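Adhesin LabA (Helicobacter pylori, PDB 6GMM) is an outer-membrane adhesin of the gastric pathogen that probably binds LacdiNAc-type sugars of the host mucosa through its extracellular domain. Local coordinates at residues S77-P82 and P207-G212; S420-P425 and N434-S439. One frame throughout, in Å; residues are numbered along the deposited sequence.

Contact 1 of 2, residues S77-P82 and P207-G212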
loop_
_atom_site.group_PDB
_atom_site.type_symbol
_atom_site.label_atom_id
_atom_site.label_comp_id
_atom_site.label_asym_id
_atom_site.label_seq_id
_atom_site.Cartn_x
_atom_site.Cartn_y
_atom_site.Cartn_z
ATOM N N SER A 77 1.904 -9.518 25.009
ATOM C CA SER A 77 0.704 -9.817 25.807
ATOM C C SER A 77 1.043 -10.472 27.165
ATOM O O SER A 77 0.428 -10.149 28.198
ATOM C CB SER A 77 -0.257 -10.693 25.017
ATOM O OG SER A 77 0.351 -11.932 24.668
ATOM N N TYR A 78 2.084 -11.333 27.172
ATOM C CA TYR A 78 2.549 -11.976 28.381
ATOM C C TYR A 78 2.984 -10.972 29.443
ATOM O O TYR A 78 2.811 -11.250 30.620
ATOM C CB TYR A 78 3.658 -12.999 28.073
ATOM C CG TYR A 78 5.062 -12.450 28.021
ATOM C CD1 TYR A 78 5.557 -11.862 26.865
ATOM C CD2 TYR A 78 5.919 -12.573 29.110
ATOM C CE1 TYR A 78 6.861 -11.371 26.805
ATOM C CE2 TYR A 78 7.224 -12.085 29.064
ATOM C CZ TYR A 78 7.687 -11.467 27.914
ATOM O OH TYR A 78 8.975 -10.984 27.869
ATOM N N ALA A 79 3.551 -9.840 29.072
ATOM C CA ALA A 79 3.989 -8.890 30.087
ATOM C C ALA A 79 2.928 -7.835 30.421
ATOM O O ALA A 79 3.211 -6.874 31.139
ATOM C CB ALA A 79 5.299 -8.244 29.672
ATOM N N ILE A 80 1.701 -8.016 29.925
ATOM C CA ILE A 80 0.633 -7.070 30.247
ATOM C C ILE A 80 0.094 -7.419 31.615
ATOM O O ILE A 80 -0.341 -8.565 31.834
ATOM C CB ILE A 80 -0.506 -7.053 29.195
ATOM C CG1 ILE A 80 -0.055 -6.398 27.898
ATOM C CG2 ILE A 80 -1.778 -6.373 29.770
ATOM C CD1 ILE A 80 -0.937 -6.726 26.741
ATOM N N SER A 81 0.107 -6.414 32.531
ATOM C CA SER A 81 -0.379 -6.468 33.909
ATOM C C SER A 81 -1.612 -7.387 33.978
ATOM O O SER A 81 -2.588 -7.134 33.258
ATOM C CB SER A 81 -0.708 -5.064 34.401
ATOM O OG SER A 81 -0.515 -5.028 35.801
ATOM N N PRO A 82 -1.513 -8.525 34.718
ATOM C CA PRO A 82 -2.587 -9.532 34.713
ATOM C C PRO A 82 -4.003 -8.992 34.624
ATOM O O PRO A 82 -4.460 -8.219 35.457
ATOM C CB PRO A 82 -2.342 -10.335 35.991
ATOM C CG PRO A 82 -1.077 -9.745 36.606
ATOM C CD PRO A 82 -0.386 -8.993 35.534
ATOM N N PRO A 207 -2.655 -0.622 28.971
ATOM C CA PRO A 207 -2.398 -1.214 30.299
ATOM C C PRO A 207 -0.933 -1.065 30.715
ATOM O O PRO A 207 -0.111 -0.680 29.884
ATOM C CB PRO A 207 -2.773 -2.683 30.082
ATOM C CG PRO A 207 -2.478 -2.907 28.627
ATOM C CD PRO A 207 -3.003 -1.668 27.990
ATOM N N TRP A 208 -0.610 -1.359 31.973
ATOM C CA TRP A 208 0.756 -1.279 32.477
ATOM C C TRP A 208 1.519 -2.515 32.033
ATOM O O TRP A 208 0.909 -3.526 31.721
ATOM C CB TRP A 208 0.736 -1.166 34.005
ATOM C CG TRP A 208 2.063 -1.010 34.689
ATOM C CD1 TRP A 208 2.676 -1.928 35.491
ATOM C CD2 TRP A 208 2.859 0.180 34.759
ATOM N NE1 TRP A 208 3.808 -1.384 36.061
ATOM C CE2 TRP A 208 3.948 -0.091 35.625
ATOM C CE3 TRP A 208 2.763 1.455 34.177
ATOM C CZ2 TRP A 208 4.958 0.854 35.884
ATOM C CZ3 TRP A 208 3.743 2.402 34.463
ATOM C CH2 TRP A 208 4.832 2.094 35.297
ATOM N N ILE A 209 2.841 -2.412 31.936
ATOM C CA ILE A 209 3.705 -3.540 31.583
ATOM C C ILE A 209 4.413 -3.898 32.879
ATOM O O ILE A 209 4.882 -2.982 33.565
ATOM C CB ILE A 209 4.695 -3.187 30.417
ATOM C CG1 ILE A 209 3.953 -2.835 29.065
ATOM C CG2 ILE A 209 5.744 -4.290 30.198
ATOM C CD1 ILE A 209 3.034 -3.957 28.443
ATOM N N ASN A 210 4.480 -5.204 33.225
ATOM C CA ASN A 210 5.107 -5.703 34.468
ATOM C C ASN A 210 6.498 -5.094 34.652
ATOM O O ASN A 210 7.310 -5.115 33.717
ATOM C CB ASN A 210 5.163 -7.263 34.524
ATOM C CG ASN A 210 3.822 -7.985 34.447
ATOM O OD1 ASN A 210 3.729 -9.149 33.991
ATOM N ND2 ASN A 210 2.753 -7.328 34.894
ATOM N N ASN A 211 6.735 -4.478 35.835
ATOM C CA ASN A 211 8.002 -3.796 36.170
ATOM C C ASN A 211 8.319 -2.614 35.213
ATOM O O ASN A 211 9.487 -2.258 35.017
ATOM C CB ASN A 211 9.176 -4.796 36.260
ATOM C CG ASN A 211 8.894 -5.962 37.172
ATOM O OD1 ASN A 211 8.706 -5.804 38.380
ATOM N ND2 ASN A 211 8.836 -7.159 36.608
ATOM N N GLY A 212 7.267 -2.014 34.648
ATOM C CA GLY A 212 7.372 -0.883 33.732
ATOM C C GLY A 212 8.197 -1.207 32.507
ATOM O O GLY A 212 8.902 -0.338 31.985
HETATM O O HOH W 1 4.431 -12.268 32.834
HETATM O O HOH W 2 2.060 -5.306 36.707
#
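Ile80 and Ile209 pair through their backbones in a single beta bridge where two loops meet, fastened by bonds on either side. Asn210 N donates to Ala79 O at 3.0 Å, and Ser81 N donates to Trp208 O at 3.1 Å; both are nearly straight, 168° at hydrogen. The apolar side of the bridge is closely packed. Ile80 divides its branches: CG2, anti to the backbone N, rests on the Pro207 ring, 3.7 Å from its CG, while CG1 meets Ile209 CD1 at 4.0 Å. The other branch of Ile209, CG2, reaches Ala79 CB. Trp73 and Met76 of helix 57-76 and Ala234 and Ile237 of helix 234-237 continue this apolar cluster, tying the loops after helices 57-76 and 188-205 to the helices around them.

The opposite flank is polar and watery. With CG anti to its carbonyl carbon (chi1 -59°), the Asn210 amide lies over the Ala79 carbonyl and brings ND2 to 3.4 Å from Ser81 CA. ND2 donates to a water 2.8 Å away that also bonds Ser81 OG and sits at the edge of the Trp208 ring. A second water, 2.9 Å from Tyr78 O, can reach Asn210 OD1 only weakly and has more acceptors than protons. The two backbone bonds thus set the register and the isoleucines pack the apolar side; the Asn210 amide touches Ala79, Ser81 and Pro82 directly but hydrogen-bonds across through water.

Contact 2 of 2, residues S420-P425 and N434-S439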
loop_
_atom_site.group_PDB
_atom_site.type_symbol
_atom_site.label_atom_id
_atom_site.label_comp_id
_atom_site.label_asym_id
_atom_site.label_seq_id
_atom_site.Cartn_x
_atom_site.Cartn_y
_atom_site.Cartn_z
ATOM N N SER A 420 7.842 23.001 -34.615
ATOM C CA SER A 420 7.312 23.222 -35.953
ATOM C C SER A 420 5.996 22.477 -36.063
ATOM O O SER A 420 5.746 21.529 -35.299
ATOM C CB SER A 420 8.299 22.793 -37.043
ATOM O OG SER A 420 8.639 21.417 -37.003
ATOM N N LYS A 421 5.135 22.959 -36.958
ATOM C CA LYS A 421 3.860 22.326 -37.266
ATOM C C LYS A 421 3.728 22.156 -38.786
ATOM O O LYS A 421 4.219 22.980 -39.569
ATOM C CB LYS A 421 2.649 22.996 -36.588
ATOM C CG LYS A 421 2.444 24.470 -36.896
ATOM C CD LYS A 421 1.260 24.994 -36.083
ATOM C CE LYS A 421 0.158 25.583 -36.931
ATOM N NZ LYS A 421 -1.004 26.004 -36.105
ATOM N N LYS A 422 3.181 21.013 -39.187
ATOM C CA LYS A 422 2.986 20.633 -40.583
ATOM C C LYS A 422 1.498 20.310 -40.721
ATOM O O LYS A 422 0.956 19.579 -39.891
ATOM C CB LYS A 422 3.838 19.384 -40.880
ATOM C CG LYS A 422 4.461 19.310 -42.267
ATOM C CD LYS A 422 5.986 19.075 -42.191
ATOM C CE LYS A 422 6.401 17.631 -42.011
ATOM N NZ LYS A 422 7.819 17.513 -41.562
ATOM N N THR A 423 0.828 20.877 -41.728
ATOM C CA THR A 423 -0.593 20.595 -41.955
ATOM C C THR A 423 -0.757 19.251 -42.706
ATOM O O THR A 423 0.149 18.808 -43.412
ATOM C CB THR A 423 -1.305 21.772 -42.673
ATOM O OG1 THR A 423 -0.715 23.017 -42.293
ATOM C CG2 THR A 423 -2.807 21.818 -42.385
ATOM N N ASN A 424 -1.901 18.596 -42.503
ATOM C CA ASN A 424 -2.308 17.348 -43.151
ATOM C C ASN A 424 -3.850 17.391 -43.238
ATOM O O ASN A 424 -4.521 16.790 -42.394
ATOM C CB ASN A 424 -1.811 16.106 -42.362
ATOM C CG ASN A 424 -2.000 14.777 -43.081
ATOM O OD1 ASN A 424 -2.042 14.688 -44.322
ATOM N ND2 ASN A 424 -2.061 13.703 -42.312
ATOM N N PRO A 425 -4.445 18.143 -44.197
ATOM C CA PRO A 425 -5.922 18.210 -44.258
ATOM C C PRO A 425 -6.577 16.928 -44.783
ATOM O O PRO A 425 -7.801 16.819 -44.781
ATOM C CB PRO A 425 -6.202 19.422 -45.168
ATOM C CG PRO A 425 -4.854 19.966 -45.582
ATOM C CD PRO A 425 -3.828 18.920 -45.292
ATOM N N ASN A 434 0.123 18.360 -37.507
ATOM C CA ASN A 434 1.147 17.466 -37.007
ATOM C C ASN A 434 2.212 18.327 -36.368
ATOM O O ASN A 434 2.805 19.177 -37.035
ATOM C CB ASN A 434 1.707 16.616 -38.143
ATOM C CG ASN A 434 1.115 15.230 -38.210
ATOM O OD1 ASN A 434 -0.090 15.016 -37.987
ATOM N ND2 ASN A 434 1.959 14.255 -38.527
ATOM N N TYR A 435 2.399 18.165 -35.057
ATOM C CA TYR A 435 3.355 18.971 -34.320
ATOM C C TYR A 435 4.657 18.226 -34.152
ATOM O O TYR A 435 4.683 16.989 -34.140
ATOM C CB TYR A 435 2.773 19.431 -32.981
ATOM C CG TYR A 435 1.623 20.401 -33.129
ATOM C CD1 TYR A 435 1.844 21.773 -33.155
ATOM C CD2 TYR A 435 0.303 19.948 -33.193
ATOM C CE1 TYR A 435 0.784 22.674 -33.258
ATOM C CE2 TYR A 435 -0.764 20.841 -33.303
ATOM C CZ TYR A 435 -0.516 22.203 -33.347
ATOM O OH TYR A 435 -1.552 23.090 -33.490
ATOM N N TYR A 436 5.752 18.981 -34.111
ATOM C CA TYR A 436 7.091 18.426 -34.028
ATOM C C TYR A 436 7.920 19.221 -33.052
ATOM O O TYR A 436 7.574 20.355 -32.712
ATOM C CB TYR A 436 7.750 18.422 -35.439
ATOM C CG TYR A 436 6.976 17.614 -36.465
ATOM C CD1 TYR A 436 7.233 16.257 -36.652
ATOM C CD2 TYR A 436 5.988 18.206 -37.251
ATOM C CE1 TYR A 436 6.510 15.504 -37.576
ATOM C CE2 TYR A 436 5.250 17.460 -38.170
ATOM C CZ TYR A 436 5.516 16.108 -38.330
ATOM O OH TYR A 436 4.799 15.367 -39.236
ATOM N N ILE A 437 9.008 18.614 -32.590
ATOM C CA ILE A 437 9.963 19.223 -31.681
ATOM C C ILE A 437 11.380 18.755 -32.043
ATOM O O ILE A 437 11.590 17.563 -32.288
ATOM C CB ILE A 437 9.580 19.057 -30.172
ATOM C CG1 ILE A 437 10.558 19.823 -29.255
ATOM C CG2 ILE A 437 9.396 17.576 -29.725
ATOM C CD1 ILE A 437 10.059 20.110 -27.846
ATOM N N ASP A 438 12.329 19.703 -32.122
ATOM C CA ASP A 438 13.728 19.413 -32.404
ATOM C C ASP A 438 14.381 19.100 -31.082
ATOM O O ASP A 438 14.516 19.987 -30.226
ATOM C CB ASP A 438 14.402 20.615 -33.076
ATOM C CG ASP A 438 15.780 20.304 -33.615
ATOM O OD1 ASP A 438 16.694 20.025 -32.797
ATOM O OD2 ASP A 438 15.953 20.363 -34.838
ATOM N N SER A 439 14.724 17.811 -30.883
ATOM C CA SER A 439 15.333 17.274 -29.657
ATOM C C SER A 439 16.648 17.953 -29.292
ATOM O O SER A 439 16.943 18.115 -28.107
ATOM C CB SER A 439 15.566 15.776 -29.813
ATOM O OG SER A 439 14.334 15.080 -29.890
#
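The Tyr436 ring carries the ammonium group of Lys422 over one face and has Ser420 O beside its rim, close to the ring plane. Lys422 NZ stands 4.5 Å from the ring centroid and 23° off the normal, a cation-pi contact displaced toward the rim. Bends at chi2 and chi3 turn the lysine chain across the tyrosine at about a right angle, with Lys422 CB against Tyr436 CE2 at 3.6 Å and Lys422 CE near Tyr436 OH. The phenol oxygen accepts a bond from Asn434 ND2, 3.1 Å from Tyr436 OH and in the plane of the amide, which helps fix how that amide is turned. Ser420 OG packs on Tyr436 CB at 3.5 Å.

Beneath these groups runs an antiparallel beta hairpin of strands 419-423 and 433-437. Ser420–Tyr436 and Lys422–Asn434 are its hydrogen-bonded pairs. Tyr436 N to Ser420 O, at 2.8 Å, is the shorter bond of the first pair; the return bond, from Ser420 N to Tyr436 O, is 3.3 Å long and comes from above the carbonyl plane. Both bonds of the second pair are short and nearly straight.

Lys421 and Tyr435, the non-hydrogen-bonded pair between them, project from the other face and run alongside each other in the same direction. Lys421 CD comes obliquely to Tyr435 CE1 at 3.7 Å, and the lysine NZ forms a long, weak ion pair with Asp433. Tyr435 is buried against Tyr392 and Leu395 of helix 388-408 and Tyr19 of helix 4-28.

Overall arrangement
Contacts 1 and 2 lie on opposite sides of the chain's centre, with their own centres 73 Å apart and their nearest atoms about 61 Å apart; they share no element of the fold. Contact 1 is partly buried and unites loops distant in sequence, whereas contact 2 is a surface contact within one local hairpin. The difference shows in the chemistry. Where the loops meet, a single bridge is backed by aliphatic packing, and waters serve its polar edge. The hairpin relies on four backbone bonds and on lysine chains laid against tyrosines, and only Tyr435, of the residues that touch across it, is buried.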